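Local coordinates for Oxidored_FMN domain-containing protein ([Pseudomonas] geniculata N1, PDB 6L6J), which acts as a 6-hydroxypseudooxynicotine amine oxidase that holds FMN, an iron-sulfur cluster and ADP, and probably oxidises its substrate through the flavin, at residues Phe181-Thr184 / Arg185-Lys188; Val260-Trp263 / Ala264-Ser267; Arg271-Glu274 / Glu275-Glu279; Ser558-Thr561 / His562-Glu566; His569-Asn572 / Ser573-Ala577. One frame throughout, in Å; residues are numbered along the deposited sequence.

Contact 1. Residues Phe181-Thr184 / Arg185-Lys188; sequences FLDT and RVNK
D183 turns its carboxylate onto R185 in an Asx turn, OD1 accepting the backbone N of R185 at 2.9 Å, just where the chain leaves helix 177-182 of the TIM barrel. The N-H arrives from above the carboxylate plane. CG stands anti to the backbone N (chi1 -165°), which keeps the carboxylate beside the start of the turn. The R185 side chain runs alongside, pointing the same way, but its guanidinium is nearly perpendicular to the carboxylate and the charged ends stay apart. V186 crosses D183 at about a right angle, its CG2 3.8 Å from D183 CB. Exchanging D183 for a leucine would remove the acceptor and is likely to leave the N-H of R185 without its mate. D183 O holds the next part of the turn: it takes the N of N187 at 2.7 Å almost head-on, and the N of V186 from above the carbonyl plane. The N187 amide passes the F181 ring obliquely, the planes 71° apart, and its ND2 is shared between F181 O, 2.9 Å away, and Y193 O. K188, bent at chi2, curls back until its NZ meets T184 O at 3.0 Å in the carbonyl plane.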
loop_
_atom_site.group_PDB
_atom_site.type_symbol
_atom_site.label_atom_id
_atom_site.label_comp_id
_atom_site.label_asym_id
_atom_site.label_seq_id
_atom_site.Cartn_x
_atom_site.Cartn_y
_atom_site.Cartn_z
ATOM N N PHE A 181 16.574 14.224 -16.497
ATOM C CA PHE A 181 17.109 15.389 -17.247
ATOM C C PHE A 181 17.081 16.632 -16.353
ATOM O O PHE A 181 18.096 17.353 -16.292
ATOM C CB PHE A 181 16.395 15.543 -18.587
ATOM C CG PHE A 181 17.068 14.822 -19.726
ATOM C CD1 PHE A 181 16.936 13.460 -19.876
ATOM C CD2 PHE A 181 17.836 15.519 -20.650
ATOM C CE1 PHE A 181 17.532 12.802 -20.945
ATOM C CE2 PHE A 181 18.446 14.860 -21.708
ATOM C CZ PHE A 181 18.293 13.502 -21.852
ATOM N N LEU A 182 15.986 16.859 -15.629
ATOM C CA LEU A 182 15.842 17.980 -14.650
ATOM C C LEU A 182 16.942 18.000 -13.579
ATOM O O LEU A 182 17.326 19.102 -13.152
ATOM C CB LEU A 182 14.511 17.816 -13.918
ATOM C CG LEU A 182 13.389 18.729 -14.356
ATOM C CD1 LEU A 182 12.235 18.575 -13.376
ATOM C CD2 LEU A 182 13.877 20.172 -14.452
ATOM N N ASP A 183 17.319 16.826 -13.070
ATOM C CA ASP A 183 18.103 16.630 -11.815
ATOM C C ASP A 183 19.592 16.839 -12.111
ATOM O O ASP A 183 20.158 16.015 -12.881
ATOM C CB ASP A 183 17.842 15.231 -11.240
ATOM C CG ASP A 183 18.296 15.034 -9.803
ATOM O OD1 ASP A 183 19.162 15.828 -9.357
ATOM O OD2 ASP A 183 17.777 14.098 -9.133
ATOM N N THR A 184 20.206 17.878 -11.526
ATOM C CA THR A 184 21.668 18.160 -11.656
ATOM C C THR A 184 22.499 17.026 -11.070
ATOM O O THR A 184 23.655 16.907 -11.487
ATOM C CB THR A 184 22.111 19.462 -10.985
ATOM O OG1 THR A 184 21.565 19.487 -9.669
ATOM C CG2 THR A 184 21.667 20.678 -11.766
ATOM N N ARG A 185 21.941 16.233 -10.156
ATOM C CA ARG A 185 22.632 15.038 -9.608
ATOM C C ARG A 185 22.752 13.931 -10.666
ATOM O O ARG A 185 23.637 13.092 -10.511
ATOM C CB ARG A 185 21.930 14.511 -8.360
ATOM C CG ARG A 185 22.644 14.890 -7.069
ATOM C CD ARG A 185 21.747 14.550 -5.908
ATOM N NE ARG A 185 22.181 14.892 -4.560
ATOM C CZ ARG A 185 23.234 14.375 -3.941
ATOM N NH1 ARG A 185 23.506 14.740 -2.697
ATOM N NH2 ARG A 185 24.029 13.520 -4.564
ATOM N N VAL A 186 21.918 13.943 -11.702
ATOM C CA VAL A 186 21.895 12.912 -12.783
ATOM C C VAL A 186 22.353 13.529 -14.109
ATOM O O VAL A 186 23.143 12.875 -14.820
ATOM C CB VAL A 186 20.501 12.270 -12.960
ATOM C CG1 VAL A 186 20.591 11.017 -13.805
ATOM C CG2 VAL A 186 19.802 11.962 -11.643
ATOM N N ASN A 187 21.804 14.687 -14.484
ATOM C CA ASN A 187 22.174 15.363 -15.752
ATOM C C ASN A 187 23.550 16.004 -15.547
ATOM O O ASN A 187 23.669 16.835 -14.612
ATOM C CB ASN A 187 21.104 16.356 -16.203
ATOM C CG ASN A 187 21.295 16.807 -17.634
ATOM O OD1 ASN A 187 22.361 16.607 -18.205
ATOM N ND2 ASN A 187 20.280 17.415 -18.228
ATOM N N LYS A 188 24.551 15.573 -16.326
ATOM C CA LYS A 188 25.938 16.127 -16.314
ATOM C C LYS A 188 26.302 16.601 -17.724
ATOM O O LYS A 188 27.496 16.817 -17.986
ATOM C CB LYS A 188 26.965 15.087 -15.849
ATOM C CG LYS A 188 26.735 14.508 -14.455
ATOM C CD LYS A 188 26.954 15.478 -13.335
ATOM C CE LYS A 188 26.193 15.091 -12.082
ATOM N NZ LYS A 188 26.483 15.994 -10.939
#

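Contact 2. Residues Val260-Trp263 / Ala264-Ser267; sequences VSDW and AWDS. With FMN (flavin mononucleotide), chain B.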
loop_
_atom_site.group_PDB
_atom_site.type_symbol
_atom_site.label_atom_id
_atom_site.label_comp_id
_atom_site.label_asym_id
_atom_site.label_seq_id
_atom_site.Cartn_x
_atom_site.Cartn_y
_atom_site.Cartn_z
ATOM N N VAL A 260 5.192 14.459 -4.081
ATOM C CA VAL A 260 6.610 14.575 -3.610
ATOM C C VAL A 260 7.427 13.400 -4.175
ATOM O O VAL A 260 6.932 12.243 -4.179
ATOM C CB VAL A 260 6.682 14.651 -2.076
ATOM C CG1 VAL A 260 5.919 15.858 -1.558
ATOM C CG2 VAL A 260 6.182 13.377 -1.407
ATOM N N SER A 261 8.646 13.683 -4.637
ATOM C CA SER A 261 9.534 12.664 -5.262
ATOM C C SER A 261 10.048 11.668 -4.212
ATOM O O SER A 261 10.341 12.041 -3.024
ATOM C CB SER A 261 10.695 13.230 -6.038
ATOM O OG SER A 261 11.356 12.185 -6.764
ATOM N N ASP A 262 10.174 10.447 -4.727
ATOM C CA ASP A 262 10.444 9.150 -4.065
ATOM C C ASP A 262 9.148 8.586 -3.464
ATOM O O ASP A 262 8.479 9.283 -2.688
ATOM C CB ASP A 262 11.614 9.201 -3.094
ATOM C CG ASP A 262 12.263 7.830 -2.923
ATOM O OD1 ASP A 262 12.695 7.245 -3.943
ATOM O OD2 ASP A 262 12.288 7.331 -1.775
ATOM N N TRP A 263 8.841 7.346 -3.860
ATOM C CA TRP A 263 7.608 6.605 -3.522
ATOM C C TRP A 263 7.433 6.534 -1.998
ATOM O O TRP A 263 6.286 6.619 -1.545
ATOM C CB TRP A 263 7.670 5.235 -4.205
ATOM C CG TRP A 263 6.346 4.547 -4.369
ATOM C CD1 TRP A 263 5.108 5.011 -4.018
ATOM C CD2 TRP A 263 6.134 3.240 -4.936
ATOM N NE1 TRP A 263 4.148 4.073 -4.300
ATOM C CE2 TRP A 263 4.752 2.973 -4.849
ATOM C CE3 TRP A 263 6.978 2.269 -5.493
ATOM C CZ2 TRP A 263 4.200 1.782 -5.312
ATOM C CZ3 TRP A 263 6.426 1.085 -5.953
ATOM C CH2 TRP A 263 5.056 0.845 -5.856
ATOM N N ALA A 264 8.525 6.414 -1.244
ATOM C CA ALA A 264 8.537 6.178 0.219
ATOM C C ALA A 264 8.019 7.423 0.940
ATOM O O ALA A 264 7.530 7.278 2.094
ATOM C CB ALA A 264 9.933 5.819 0.681
ATOM N N TRP A 265 8.137 8.584 0.275
ATOM C CA TRP A 265 7.633 9.903 0.743
ATOM C C TRP A 265 6.262 10.246 0.121
ATOM O O TRP A 265 5.497 11.028 0.728
ATOM C CB TRP A 265 8.690 10.963 0.435
ATOM C CG TRP A 265 10.034 10.669 1.017
ATOM C CD1 TRP A 265 11.079 10.031 0.408
ATOM C CD2 TRP A 265 10.488 11.018 2.334
ATOM N NE1 TRP A 265 12.153 9.952 1.257
ATOM C CE2 TRP A 265 11.820 10.562 2.444
ATOM C CE3 TRP A 265 9.898 11.654 3.426
ATOM C CZ2 TRP A 265 12.570 10.740 3.605
ATOM C CZ3 TRP A 265 10.639 11.817 4.575
ATOM C CH2 TRP A 265 11.962 11.379 4.659
ATOM N N ASP A 266 5.948 9.685 -1.044
ATOM C CA ASP A 266 4.660 9.892 -1.764
ATOM C C ASP A 266 3.561 9.000 -1.154
ATOM O O ASP A 266 2.514 9.513 -0.765
ATOM C CB ASP A 266 4.830 9.635 -3.272
ATOM C CG ASP A 266 3.620 10.065 -4.110
ATOM O OD1 ASP A 266 2.973 11.052 -3.722
ATOM O OD2 ASP A 266 3.352 9.414 -5.150
ATOM N N SER A 267 3.774 7.693 -1.128
ATOM C CA SER A 267 2.865 6.721 -0.475
ATOM C C SER A 267 3.346 6.497 0.968
ATOM O O SER A 267 3.718 5.347 1.309
ATOM C CB SER A 267 2.807 5.442 -1.276
ATOM O OG SER A 267 2.444 5.713 -2.620
HETATM N N1 FMN B . 2.269 6.671 -8.773
HETATM C C2 FMN B . 2.603 6.779 -10.099
HETATM O O2 FMN B . 2.824 7.910 -10.542
HETATM N N3 FMN B . 2.673 5.753 -10.957
HETATM C C4 FMN B . 2.413 4.499 -10.550
HETATM O O4 FMN B . 2.482 3.557 -11.337
HETATM C C4A FMN B . 2.068 4.272 -9.119
HETATM N N5 FMN B . 1.801 3.032 -8.643
HETATM C C5A FMN B . 1.417 2.889 -7.354
HETATM C C6 FMN B . 1.068 1.627 -6.878
HETATM C C7 FMN B . 0.658 1.494 -5.567
HETATM C C7M FMN B . 0.353 0.137 -5.061
HETATM C C8 FMN B . 0.553 2.662 -4.684
HETATM C C8M FMN B . 0.146 2.533 -3.246
HETATM C C9 FMN B . 0.889 3.910 -5.135
HETATM C C9A FMN B . 1.309 4.086 -6.446
HETATM N N10 FMN B . 1.612 5.363 -6.941
HETATM C C10 FMN B . 1.987 5.469 -8.258
HETATM C "C1'" FMN B . 1.524 6.598 -6.099
HETATM C "C2'" FMN B . 0.089 7.081 -6.006
HETATM O "O2'" FMN B . -0.285 7.515 -7.301
HETATM C "C3'" FMN B . -0.083 8.220 -5.046
HETATM O "O3'" FMN B . 0.638 9.350 -5.539
HETATM C "C4'" FMN B . 0.372 7.914 -3.619
HETATM O "O4'" FMN B . -0.082 6.599 -3.222
HETATM C "C5'" FMN B . -0.108 8.982 -2.646
HETATM O "O5'" FMN B . -1.525 8.987 -2.657
HETATM P P FMN B . -2.360 8.137 -1.560
HETATM O O1P FMN B . -2.017 8.743 -0.218
HETATM O O2P FMN B . -3.773 8.356 -2.001
HETATM O O3P FMN B . -1.887 6.704 -1.718
#
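A264 sets its CB 3.7 Å from OD2 of D262, whose OD1 is bonded to the hydroxyl of Y130, in the first turn of the short helix 263-266 that follows strand 255-261 of the TIM barrel and forms part of the FMN pocket. W265 comes next: its N bonds to D262 O from above the carbonyl plane, its CB packs on CG2 of V260 at 3.9 Å, and the CD1 edge of its indole meets CB of D262 in the ring plane. D266 adds a second N-H to D262 O, this one in the carbonyl plane. With CG anti to the backbone N (chi1 -170°), the D266 carboxylate extends to the ribityl chain, where OD2 accepts from FMN O3' at 2.7 Å; H173 also bonds OD2, and Q278 holds OD1, so the group is gripped at both oxygens. S267 is the first residue past the helix, its N bonded to W263 O at 2.8 Å. W263 brings the edge of its indole to the flavin, CZ2 lying 3.5 Å from FMN C6, while S267 OG and FMN O4' share a hydrogen bond of 2.7 Å.

Contact 3. Residues Arg271-Glu274 / Glu275-Glu279; sequences RFFE and EGQQE
Between F273 and Q277 the backbone runs out extended through F273 and E274, then swings round at G276, whose phi is positive (50°), and enters a helical conformation at Q277. The reversal brings E274 O to within 3.3 Å of Q277 CB. E275, on the outside of the bend, anchors its OE1 on the backbone N of T300. This is the loop between helices 263-266 and 279-282 of the TIM barrel, close to the flavin site: E274 bends at chi2 and makes salt bridges through OE1 to R298, an FMN-binding residue, and through OE2 to R441. On the inner side, F273 and Q277 meet obliquely. CG of Q277 sits between its backbone N and carbonyl carbon (chi1 62°) and the chain bends again at chi2, which folds the amide back against the phenyl ring. Its CD comes 3.4 Å from F273 CD2 and its OE1 3.6 Å from the same carbon, with amide and ring planes 57° apart. Q277 NE2 is bonded to W265 O, while the ring of F273 makes an edge-to-face pair with H569.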
loop_
_atom_site.group_PDB
_atom_site.type_symbol
_atom_site.label_atom_id
_atom_site.label_comp_id
_atom_site.label_asym_id
_atom_site.label_seq_id
_atom_site.Cartn_x
_atom_site.Cartn_y
_atom_site.Cartn_z
ATOM N N ARG A 271 2.576 4.705 9.847
ATOM C CA ARG A 271 3.637 4.728 10.904
ATOM C C ARG A 271 4.406 6.082 10.934
ATOM O O ARG A 271 5.057 6.392 11.948
ATOM C CB ARG A 271 4.617 3.552 10.721
ATOM C CG ARG A 271 4.091 2.221 11.240
ATOM C CD ARG A 271 5.163 1.290 11.733
ATOM N NE ARG A 271 5.869 0.632 10.643
ATOM C CZ ARG A 271 6.924 -0.172 10.785
ATOM N NH1 ARG A 271 7.453 -0.420 11.980
ATOM N NH2 ARG A 271 7.441 -0.743 9.712
ATOM N N PHE A 272 4.381 6.878 9.865
ATOM C CA PHE A 272 5.290 8.038 9.724
ATOM C C PHE A 272 4.586 9.262 9.123
ATOM O O PHE A 272 5.120 10.370 9.305
ATOM C CB PHE A 272 6.512 7.605 8.922
ATOM C CG PHE A 272 7.320 6.514 9.581
ATOM C CD1 PHE A 272 8.045 6.773 10.738
ATOM C CD2 PHE A 272 7.338 5.222 9.059
ATOM C CE1 PHE A 272 8.788 5.772 11.348
ATOM C CE2 PHE A 272 8.080 4.220 9.669
ATOM C CZ PHE A 272 8.805 4.495 10.810
ATOM N N PHE A 273 3.447 9.099 8.437
ATOM C CA PHE A 273 2.689 10.238 7.857
ATOM C C PHE A 273 1.246 10.174 8.350
ATOM O O PHE A 273 0.876 9.103 8.770
ATOM C CB PHE A 273 2.854 10.211 6.336
ATOM C CG PHE A 273 4.288 10.228 5.865
ATOM C CD1 PHE A 273 5.056 9.074 5.899
ATOM C CD2 PHE A 273 4.874 11.392 5.376
ATOM C CE1 PHE A 273 6.378 9.081 5.459
ATOM C CE2 PHE A 273 6.193 11.400 4.942
ATOM C CZ PHE A 273 6.948 10.244 4.985
ATOM N N GLU A 274 0.507 11.289 8.352
ATOM C CA GLU A 274 -0.990 11.313 8.454
ATOM C C GLU A 274 -1.559 12.075 7.250
ATOM O O GLU A 274 -0.773 12.475 6.371
ATOM C CB GLU A 274 -1.465 11.876 9.808
ATOM C CG GLU A 274 -2.904 11.444 10.252
ATOM C CD GLU A 274 -3.269 9.961 10.420
ATOM O OE1 GLU A 274 -2.443 9.080 10.094
ATOM O OE2 GLU A 274 -4.370 9.673 10.868
ATOM N N GLU A 275 -2.884 12.220 7.199
ATOM C CA GLU A 275 -3.638 12.830 6.074
ATOM C C GLU A 275 -3.054 14.174 5.642
ATOM O O GLU A 275 -2.671 14.959 6.477
ATOM C CB GLU A 275 -5.089 13.080 6.455
ATOM C CG GLU A 275 -5.953 11.853 6.338
ATOM C CD GLU A 275 -7.420 12.219 6.310
ATOM O OE1 GLU A 275 -7.922 12.668 5.219
ATOM O OE2 GLU A 275 -8.035 12.068 7.397
ATOM N N GLY A 276 -3.080 14.427 4.343
ATOM C CA GLY A 276 -2.727 15.721 3.741
ATOM C C GLY A 276 -1.398 16.216 4.256
ATOM O O GLY A 276 -1.326 17.396 4.551
ATOM N N GLN A 277 -0.412 15.317 4.361
ATOM C CA GLN A 277 0.988 15.617 4.783
ATOM C C GLN A 277 1.705 16.381 3.660
ATOM O O GLN A 277 2.717 17.063 3.966
ATOM C CB GLN A 277 1.743 14.340 5.186
ATOM C CG GLN A 277 1.901 13.307 4.057
ATOM C CD GLN A 277 3.153 13.423 3.195
ATOM O OE1 GLN A 277 4.019 14.292 3.427
ATOM N NE2 GLN A 277 3.239 12.547 2.177
ATOM N N GLN A 278 1.204 16.295 2.420
ATOM C CA GLN A 278 1.870 16.886 1.226
ATOM C C GLN A 278 1.468 18.354 1.083
ATOM O O GLN A 278 2.105 19.067 0.273
ATOM C CB GLN A 278 1.518 16.152 -0.061
ATOM C CG GLN A 278 1.786 14.651 -0.017
ATOM C CD GLN A 278 2.072 14.095 -1.395
ATOM O OE1 GLN A 278 2.000 14.799 -2.398
ATOM N NE2 GLN A 278 2.406 12.815 -1.466
ATOM N N GLU A 279 0.469 18.795 1.856
ATOM C CA GLU A 279 -0.143 20.136 1.656
ATOM C C GLU A 279 0.975 21.169 1.590
ATOM O O GLU A 279 1.110 21.832 0.567
ATOM C CB GLU A 279 -1.176 20.470 2.729
ATOM C CG GLU A 279 -1.444 21.958 2.805
ATOM C CD GLU A 279 -2.687 22.366 3.571
ATOM O OE1 GLU A 279 -3.517 21.476 3.904
ATOM O OE2 GLU A 279 -2.806 23.603 3.838
#

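Contact 4. Residues Ser558-Thr561 / His562-Glu566; sequences SPWT and HNTLE
One face of the W560 indole is taken by N563, whose CB stands 4.1 Å above the centre of the six-membered ring in a CH-pi contact. The amide of N563 reaches over the same face with ND2 above the CZ3 and CE3 rim, its plane nearly perpendicular to the ring. T564 comes obliquely at the five-membered part, CG2 lying 3.7 Å from CD1, and Y531 makes an edge-to-face pair with the indole. W560 sits in a type I beta turn, S558 to T561, that leads into the short helix 561-564 of the OYE-like alpha/beta domain; its CG lies anti to the backbone N (chi1 -175°), which swings the indole over N563 and T564. With a serine in place of W560, the N563 amide would probably be set free to turn and the methyl of T564 would lose its neighbour. S558 O is gripped twice by T561, through N and through OG1 at 2.6 Å, from opposite faces of the carbonyl. Further on, T561 O accepts the N of E566 at 2.9 Å. The E566 carboxylate, which S269 and R271 hold by OE2, accepts from T564 OG1 through OE1 on the anti side, 2.9 Å away.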
loop_
_atom_site.group_PDB
_atom_site.type_symbol
_atom_site.label_atom_id
_atom_site.label_comp_id
_atom_site.label_asym_id
_atom_site.label_seq_id
_atom_site.Cartn_x
_atom_site.Cartn_y
_atom_site.Cartn_z
ATOM N N SER A 558 14.607 -4.742 9.140
ATOM C CA SER A 558 13.172 -4.994 8.842
ATOM C C SER A 558 12.965 -5.184 7.348
ATOM O O SER A 558 12.219 -4.429 6.723
ATOM C CB SER A 558 12.318 -3.876 9.378
ATOM O OG SER A 558 12.384 -3.850 10.802
ATOM N N PRO A 559 13.617 -6.209 6.753
ATOM C CA PRO A 559 13.744 -6.349 5.294
ATOM C C PRO A 559 12.455 -6.063 4.515
ATOM O O PRO A 559 12.516 -5.394 3.474
ATOM C CB PRO A 559 14.151 -7.810 5.132
ATOM C CG PRO A 559 14.990 -8.053 6.338
ATOM C CD PRO A 559 14.302 -7.301 7.463
ATOM N N TRP A 560 11.329 -6.548 5.042
ATOM C CA TRP A 560 10.022 -6.479 4.343
ATOM C C TRP A 560 9.642 -5.011 4.070
ATOM O O TRP A 560 8.822 -4.771 3.136
ATOM C CB TRP A 560 8.931 -7.190 5.151
ATOM C CG TRP A 560 7.633 -7.224 4.405
ATOM C CD1 TRP A 560 6.465 -6.593 4.718
ATOM C CD2 TRP A 560 7.413 -7.866 3.146
ATOM N NE1 TRP A 560 5.523 -6.829 3.758
ATOM C CE2 TRP A 560 6.082 -7.602 2.775
ATOM C CE3 TRP A 560 8.206 -8.660 2.314
ATOM C CZ2 TRP A 560 5.526 -8.128 1.614
ATOM C CZ3 TRP A 560 7.665 -9.148 1.149
ATOM C CH2 TRP A 560 6.341 -8.877 0.804
ATOM N N THR A 561 10.182 -4.074 4.872
ATOM C CA THR A 561 9.867 -2.627 4.781
ATOM C C THR A 561 10.487 -2.032 3.515
ATOM O O THR A 561 10.014 -0.988 3.096
ATOM C CB THR A 561 10.227 -1.877 6.063
ATOM O OG1 THR A 561 11.623 -1.970 6.333
ATOM C CG2 THR A 561 9.441 -2.405 7.243
ATOM N N HIS A 562 11.449 -2.692 2.879
ATOM C CA HIS A 562 11.884 -2.311 1.513
ATOM C C HIS A 562 10.641 -2.248 0.636
ATOM O O HIS A 562 10.593 -1.392 -0.257
ATOM C CB HIS A 562 12.892 -3.310 0.941
ATOM C CG HIS A 562 13.319 -2.995 -0.455
ATOM N ND1 HIS A 562 14.037 -1.841 -0.767
ATOM C CD2 HIS A 562 13.134 -3.667 -1.613
ATOM C CE1 HIS A 562 14.270 -1.818 -2.070
ATOM N NE2 HIS A 562 13.708 -2.915 -2.613
ATOM N N ASN A 563 9.669 -3.116 0.934
ATOM C CA ASN A 563 8.458 -3.390 0.117
ATOM C C ASN A 563 7.275 -2.520 0.576
ATOM O O ASN A 563 6.468 -2.142 -0.274
ATOM C CB ASN A 563 8.096 -4.875 0.130
ATOM C CG ASN A 563 9.138 -5.745 -0.539
ATOM O OD1 ASN A 563 9.851 -5.295 -1.444
ATOM N ND2 ASN A 563 9.216 -7.001 -0.114
ATOM N N THR A 564 7.158 -2.221 1.869
ATOM C CA THR A 564 6.114 -1.322 2.409
ATOM C C THR A 564 6.610 0.128 2.306
ATOM O O THR A 564 5.858 1.029 2.704
ATOM C CB THR A 564 5.789 -1.701 3.855
ATOM O OG1 THR A 564 6.979 -1.438 4.594
ATOM C CG2 THR A 564 5.363 -3.147 4.032
ATOM N N LEU A 565 7.830 0.338 1.793
ATOM C CA LEU A 565 8.483 1.657 1.642
ATOM C C LEU A 565 8.585 2.321 3.010
ATOM O O LEU A 565 8.302 3.526 3.103
ATOM C CB LEU A 565 7.671 2.526 0.688
ATOM C CG LEU A 565 7.372 1.912 -0.671
ATOM C CD1 LEU A 565 6.332 2.761 -1.410
ATOM C CD2 LEU A 565 8.634 1.762 -1.488
ATOM N N GLU A 566 8.962 1.559 4.034
ATOM C CA GLU A 566 9.143 2.068 5.422
ATOM C C GLU A 566 10.603 1.949 5.863
ATOM O O GLU A 566 10.932 2.528 6.908
ATOM C CB GLU A 566 8.226 1.330 6.395
ATOM C CG GLU A 566 6.753 1.578 6.132
ATOM C CD GLU A 566 5.833 0.807 7.073
ATOM O OE1 GLU A 566 5.872 -0.455 7.056
ATOM O OE2 GLU A 566 5.102 1.453 7.858
#

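Contact 5. Residues His569-Asn572 / Ser573-Ala577; sequences HVVN and SMNEA
V570 and M574 lie side by side on the buried flank of the alpha-helix 567-577, pointing the same way, with V570 CG1 4.1 Å from M574 CE. The extended chain of M574 carries its methyl along the valine, and both side chains pack on A535 of helix 533-542, with M574 also meeting I581 of strand 580-582. This flank thus joins the helix to helix 533-542 and strand 580-582 of the OYE-like alpha/beta domain. Beneath it the regular i to i+4 backbone bonds run from S573 N to H569 O at 2.9 Å and from M574 N to V570 O, also at 2.9 Å. V571 and N575 also lie side by side, with CG1 3.9 Å from ND2, and both still touch I581. The solvent side begins at N575 and continues at E576, both exposed. E576 lays its extended chain back along the preceding turn: CG, anti to the carbonyl carbon (chi1 -73°), rests 3.2 Å from N572 O. That same oxygen receives the backbone N of E576 at 3.0 Å, and N575 N meets V571 O at 2.9 Å with an N-H...O angle of 163°.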
loop_
_atom_site.group_PDB
_atom_site.type_symbol
_atom_site.label_atom_id
_atom_site.label_comp_id
_atom_site.label_asym_id
_atom_site.label_seq_id
_atom_site.Cartn_x
_atom_site.Cartn_y
_atom_site.Cartn_z
ATOM N N HIS A 569 12.412 5.205 6.644
ATOM C CA HIS A 569 11.735 5.924 7.760
ATOM C C HIS A 569 12.008 5.204 9.083
ATOM O O HIS A 569 12.217 5.914 10.089
ATOM C CB HIS A 569 10.219 6.075 7.521
ATOM C CG HIS A 569 9.896 6.734 6.231
ATOM N ND1 HIS A 569 10.648 7.773 5.742
ATOM C CD2 HIS A 569 8.957 6.462 5.307
ATOM C CE1 HIS A 569 10.169 8.140 4.574
ATOM N NE2 HIS A 569 9.145 7.327 4.265
ATOM N N VAL A 570 11.985 3.865 9.102
ATOM C CA VAL A 570 12.285 3.083 10.336
ATOM C C VAL A 570 13.721 3.433 10.754
ATOM O O VAL A 570 13.908 3.866 11.924
ATOM C CB VAL A 570 12.101 1.567 10.165
ATOM C CG1 VAL A 570 12.400 0.845 11.463
ATOM C CG2 VAL A 570 10.709 1.181 9.688
ATOM N N VAL A 571 14.683 3.280 9.831
ATOM C CA VAL A 571 16.121 3.595 10.068
ATOM C C VAL A 571 16.224 5.027 10.629
ATOM O O VAL A 571 16.697 5.160 11.785
ATOM C CB VAL A 571 16.976 3.389 8.801
ATOM C CG1 VAL A 571 18.390 3.914 8.976
ATOM C CG2 VAL A 571 17.014 1.937 8.374
ATOM N N ASN A 572 15.790 6.054 9.884
ATOM C CA ASN A 572 15.855 7.475 10.345
ATOM C C ASN A 572 15.265 7.589 11.754
ATOM O O ASN A 572 15.876 8.253 12.581
ATOM C CB ASN A 572 15.117 8.468 9.448
ATOM C CG ASN A 572 15.814 8.684 8.125
ATOM O OD1 ASN A 572 16.917 8.200 7.928
ATOM N ND2 ASN A 572 15.149 9.366 7.196
ATOM N N SER A 573 14.133 6.943 12.006
ATOM C CA SER A 573 13.471 6.889 13.330
ATOM C C SER A 573 14.461 6.399 14.393
ATOM O O SER A 573 14.551 7.027 15.463
ATOM C CB SER A 573 12.256 6.003 13.258
ATOM O OG SER A 573 11.612 5.932 14.509
ATOM N N MET A 574 15.184 5.316 14.094
ATOM C CA MET A 574 16.099 4.602 15.021
ATOM C C MET A 574 17.329 5.498 15.288
ATOM O O MET A 574 17.653 5.742 16.475
ATOM C CB MET A 574 16.512 3.238 14.431
ATOM C CG MET A 574 15.493 2.083 14.639
ATOM S SD MET A 574 16.020 0.464 13.899
ATOM C CE MET A 574 14.732 -0.635 14.471
ATOM N N ASN A 575 17.979 6.005 14.237
ATOM C CA ASN A 575 19.072 7.004 14.361
ATOM C C ASN A 575 18.649 8.161 15.279
ATOM O O ASN A 575 19.465 8.585 16.100
ATOM C CB ASN A 575 19.507 7.535 12.996
ATOM C CG ASN A 575 20.217 6.471 12.193
ATOM O OD1 ASN A 575 20.614 5.445 12.753
ATOM N ND2 ASN A 575 20.319 6.666 10.888
ATOM N N GLU A 576 17.411 8.632 15.173
ATOM C CA GLU A 576 16.940 9.839 15.896
ATOM C C GLU A 576 16.784 9.482 17.376
ATOM O O GLU A 576 17.218 10.295 18.221
ATOM C CB GLU A 576 15.689 10.430 15.233
ATOM C CG GLU A 576 15.993 11.135 13.897
ATOM C CD GLU A 576 14.793 11.541 13.033
ATOM O OE1 GLU A 576 13.633 11.487 13.539
ATOM O OE2 GLU A 576 15.006 11.915 11.852
ATOM N N ALA A 577 16.258 8.291 17.679
ATOM C CA ALA A 577 16.032 7.788 19.064
ATOM C C ALA A 577 17.335 7.244 19.679
ATOM O O ALA A 577 17.308 6.830 20.841
ATOM C CB ALA A 577 14.977 6.703 19.039
#

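Contacts 1, 2 and 3 follow one another along the TIM barrel, and contacts 4 and 5 come later, in the turn and helix 561-564 with the residues just after it, and in the following helix 567-577 of the OYE-like domain. Contact 1 stands apart, its centre about 19 Å from that of contact 2 and about 28 or 29 Å from the others, touching none of them. Contacts 2 and 3 have centres about 11 Å apart and meet through the W265 and F273 rings. The barrel and the OYE-like domain join here: L565 packs on W263, R271 forms a salt bridge with E566 (NE to OE2, 3.0 Å), and H569 NE2 bonds A264 O at 2.7 Å. The OYE-like domain therefore packs against the barrel beside the flavin site.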